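Local coordinates for protein prolyl 4-hydroxylase (Paramecium bursaria Chlorella virus 1, PDB 5C5T) that probably hydroxylates prolines of collagen-like sequences as a metal- and 2-oxoglutarate-dependent dioxygenase of the prolyl 4-hydroxylase family, at residues A[45-50]-A[183-188]. Sequence-based numbering, arbitrary orientation.
Sequences LSDIEC and PKKGTS
A type II beta turn, Lys184 to Thr187, meets the capped N-terminus of helix 47-59 in the double-stranded beta-helix fold of 2-oxoglutarate dioxygenases, where the chain passes from strand 179-181 of one sheet into strand 188-192 of the other. Gly186 in the turn takes a hydrogen bond from Leu45, the residue before the N-cap: Leu45 N lies 3.0 Å from Gly186 O, in the carbonyl plane on a lone pair, with an N-H...O angle of 163°. The glycine sits tight against the helix start, Cys50 SG being 3.6 Å from both Gly186 N and Gly186 CA. The thiol reaches the turn with SG anti to its own carbonyl carbon (chi1 -63°). Ser46 and Glu49 close the helix end as a capping box, Glu49 N donating to Ser46 OG at 3.1 Å and Ser46 N in return to Glu49 OE1, from above the carboxylate plane. Lys185 lays its methylenes across the Asp47 carboxylate, CD 3.7 Å from Asp47 CG, and brings CE within 3.5 Å of Asp47 O. A bend at chi4 (86°) turns its ammonium to Asp51, a salt bridge, and to Leu161 O, rather than to Asp47. A water also bridges the turn to Asp47, donating to Asp47 OD1 and to Lys185 O, each 2.7 Å away.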
ATOM      1  N   LEU A  45      -1.657 -10.424   7.665  1.00 13.62           N
ATOM      2  CA  LEU A  45      -0.509 -11.335   7.907  1.00 15.81           C
ATOM      3  C   LEU A  45      -0.376 -11.629   9.361  1.00 13.70           C
ATOM      4  O   LEU A  45      -0.682 -10.756  10.172  1.00 14.41           O
ATOM      5  CB  LEU A  45       0.816 -10.736   7.421  1.00 12.71           C
ATOM      6  CG  LEU A  45       1.008 -10.548   5.914  1.00 15.19           C
ATOM      7  CD1 LEU A  45       2.388  -9.944   5.599  1.00 16.10           C
ATOM      8  CD2 LEU A  45       0.776 -11.864   5.138  1.00 18.89           C
ATOM      9  N   SER A  46       0.139 -12.815   9.725  1.00 13.69           N
ATOM     10  CA  SER A  46       0.486 -13.026  11.131  1.00 14.28           C
ATOM     11  C   SER A  46       1.703 -12.203  11.550  1.00 15.43           C
ATOM     12  O   SER A  46       2.485 -11.722  10.713  1.00 14.36           O
ATOM     13  CB  SER A  46       0.761 -14.481  11.416  1.00 15.18           C
ATOM     14  OG  SER A  46       2.035 -14.842  10.888  1.00 17.83           O
ATOM     15  N   ASP A  47       1.869 -12.053  12.846  1.00 15.62           N
ATOM     16  CA  ASP A  47       3.024 -11.336  13.374  1.00 17.25           C
ATOM     17  C   ASP A  47       4.342 -12.017  12.920  1.00 15.11           C
ATOM     18  O   ASP A  47       5.282 -11.338  12.508  1.00 14.25           O
ATOM     19  CB  ASP A  47       2.990 -11.242  14.904  1.00 24.53           C
ATOM     20  CG  ASP A  47       1.972 -10.215  15.437  1.00 24.69           C
ATOM     21  OD1 ASP A  47       1.179  -9.643  14.667  1.00 20.25           O
ATOM     22  OD2 ASP A  47       1.976  -9.961  16.663  1.00 25.86           O
ATOM     23  N   ILE A  48       4.424 -13.335  12.963  1.00 16.06           N
ATOM     24  CA  ILE A  48       5.720 -13.940  12.631  1.00 15.87           C
ATOM     25  C   ILE A  48       5.953 -13.831  11.098  1.00 16.04           C
ATOM     26  O   ILE A  48       7.106 -13.631  10.701  1.00 16.24           O
ATOM     27  CB  ILE A  48       5.869 -15.361  13.175  1.00 28.40           C
ATOM     28  CG1 ILE A  48       5.088 -16.348  12.358  1.00 28.19           C
ATOM     29  CG2 ILE A  48       5.494 -15.419  14.644  1.00 29.69           C
ATOM     30  CD1 ILE A  48       5.974 -16.984  11.346  1.00 29.86           C
ATOM     31  N   GLU A  49       4.904 -13.876  10.266  1.00 16.95           N
ATOM     32  CA  GLU A  49       5.028 -13.615   8.816  1.00 14.85           C
ATOM     33  C   GLU A  49       5.566 -12.207   8.544  1.00 13.14           C
ATOM     34  O   GLU A  49       6.450 -12.043   7.688  1.00 13.28           O
ATOM     35  CB  GLU A  49       3.683 -13.799   8.101  1.00 14.69           C
ATOM     36  CG  GLU A  49       3.265 -15.259   7.936  1.00 15.93           C
ATOM     37  CD  GLU A  49       1.826 -15.430   7.532  1.00 23.20           C
ATOM     38  OE1 GLU A  49       1.023 -14.467   7.634  1.00 20.14           O
ATOM     39  OE2 GLU A  49       1.485 -16.555   7.104  1.00 30.12           O
ATOM     40  N   CYS A  50       5.063 -11.177   9.256  1.00 10.75           N
ATOM     41  CA  CYS A  50       5.651  -9.848   9.134  1.00  9.90           C
ATOM     42  C   CYS A  50       7.141  -9.817   9.471  1.00 11.77           C
ATOM     43  O   CYS A  50       7.942  -9.197   8.762  1.00 14.30           O
ATOM     44  CB  CYS A  50       4.873  -8.852   9.996  1.00  9.85           C
ATOM     45  SG  CYS A  50       3.139  -8.567   9.550  1.00 13.04           S
ATOM     46  N   PRO A 183      -0.855   2.593  12.177  1.00 14.78           N
ATOM     47  CA  PRO A 183      -0.208   1.321  11.851  1.00 14.36           C
ATOM     48  C   PRO A 183      -0.393   0.313  12.933  1.00 14.56           C
ATOM     49  O   PRO A 183      -0.302   0.688  14.117  1.00 15.24           O
ATOM     50  CB  PRO A 183       1.252   1.683  11.721  1.00 16.48           C
ATOM     51  CG  PRO A 183       1.224   3.062  11.218  1.00 19.86           C
ATOM     52  CD  PRO A 183       0.093   3.708  11.996  1.00 18.53           C
ATOM     53  N   LYS A 184      -0.639  -0.921  12.520  1.00 12.29           N
ATOM     54  CA  LYS A 184      -0.705  -2.080  13.432  1.00 15.28           C
ATOM     55  C   LYS A 184      -0.090  -3.278  12.707  1.00 14.99           C
ATOM     56  O   LYS A 184      -0.494  -3.547  11.587  1.00 11.76           O
ATOM     57  CB  LYS A 184      -2.146  -2.403  13.824  1.00 15.74           C
ATOM     58  CG  LYS A 184      -2.314  -3.567  14.825  1.00 18.48           C
ATOM     59  CD  LYS A 184      -3.802  -3.826  15.128  1.00 20.50           C
ATOM     60  CE  LYS A 184      -3.955  -4.821  16.291  1.00 32.61           C
ATOM     61  NZ  LYS A 184      -5.374  -5.313  16.451  1.00 41.73           N
ATOM     62  N   LYS A 185       0.844  -4.005  13.347  1.00 14.49           N
ATOM     63  CA  LYS A 185       1.493  -5.154  12.750  1.00 11.92           C
ATOM     64  C   LYS A 185       0.476  -6.147  12.240  1.00 12.07           C
ATOM     65  O   LYS A 185      -0.435  -6.599  12.970  1.00 13.53           O
ATOM     66  CB  LYS A 185       2.429  -5.819  13.765  1.00 16.45           C
ATOM     67  CG  LYS A 185       3.337  -6.866  13.189  1.00 14.18           C
ATOM     68  CD  LYS A 185       4.196  -7.477  14.295  1.00 15.98           C
ATOM     69  CE  LYS A 185       5.436  -8.117  13.797  1.00 22.06           C
ATOM     70  NZ  LYS A 185       6.484  -7.059  13.681  1.00 33.58           N
ATOM     71  N   GLY A 186       0.599  -6.444  10.948  1.00 12.79           N
ATOM     72  CA  GLY A 186      -0.231  -7.412  10.307  1.00 11.04           C
ATOM     73  C   GLY A 186      -1.477  -6.911   9.623  1.00 11.78           C
ATOM     74  O   GLY A 186      -2.103  -7.688   8.917  1.00 11.93           O
ATOM     75  N   THR A 187      -1.864  -5.676   9.909  1.00 12.40           N
ATOM     76  CA  THR A 187      -3.054  -5.048   9.338  1.00 11.26           C
ATOM     77  C   THR A 187      -2.782  -4.584   7.936  1.00 10.77           C
ATOM     78  O   THR A 187      -1.719  -4.057   7.661  1.00 11.40           O
ATOM     79  CB  THR A 187      -3.489  -3.851  10.190  1.00  9.81           C
ATOM     80  OG1 THR A 187      -3.907  -4.291  11.512  1.00 12.82           O
ATOM     81  CG2 THR A 187      -4.598  -3.045   9.561  1.00 11.79           C
ATOM     82  N   SER A 188      -3.755  -4.795   7.062  1.00 10.15           N
ATOM     83  CA  SER A 188      -3.679  -4.239   5.701  1.00 13.08           C
ATOM     84  C   SER A 188      -4.690  -3.111   5.523  1.00 12.14           C
ATOM     85  O   SER A 188      -5.768  -3.082   6.151  1.00 11.96           O
ATOM     86  CB  SER A 188      -3.910  -5.318   4.605  1.00 13.39           C
ATOM     87  OG  SER A 188      -5.211  -5.880   4.699  1.00 17.37           O
TER
HETATM   88  O   HOH W   1      -0.416  -7.560  15.485  1.00 22.60           O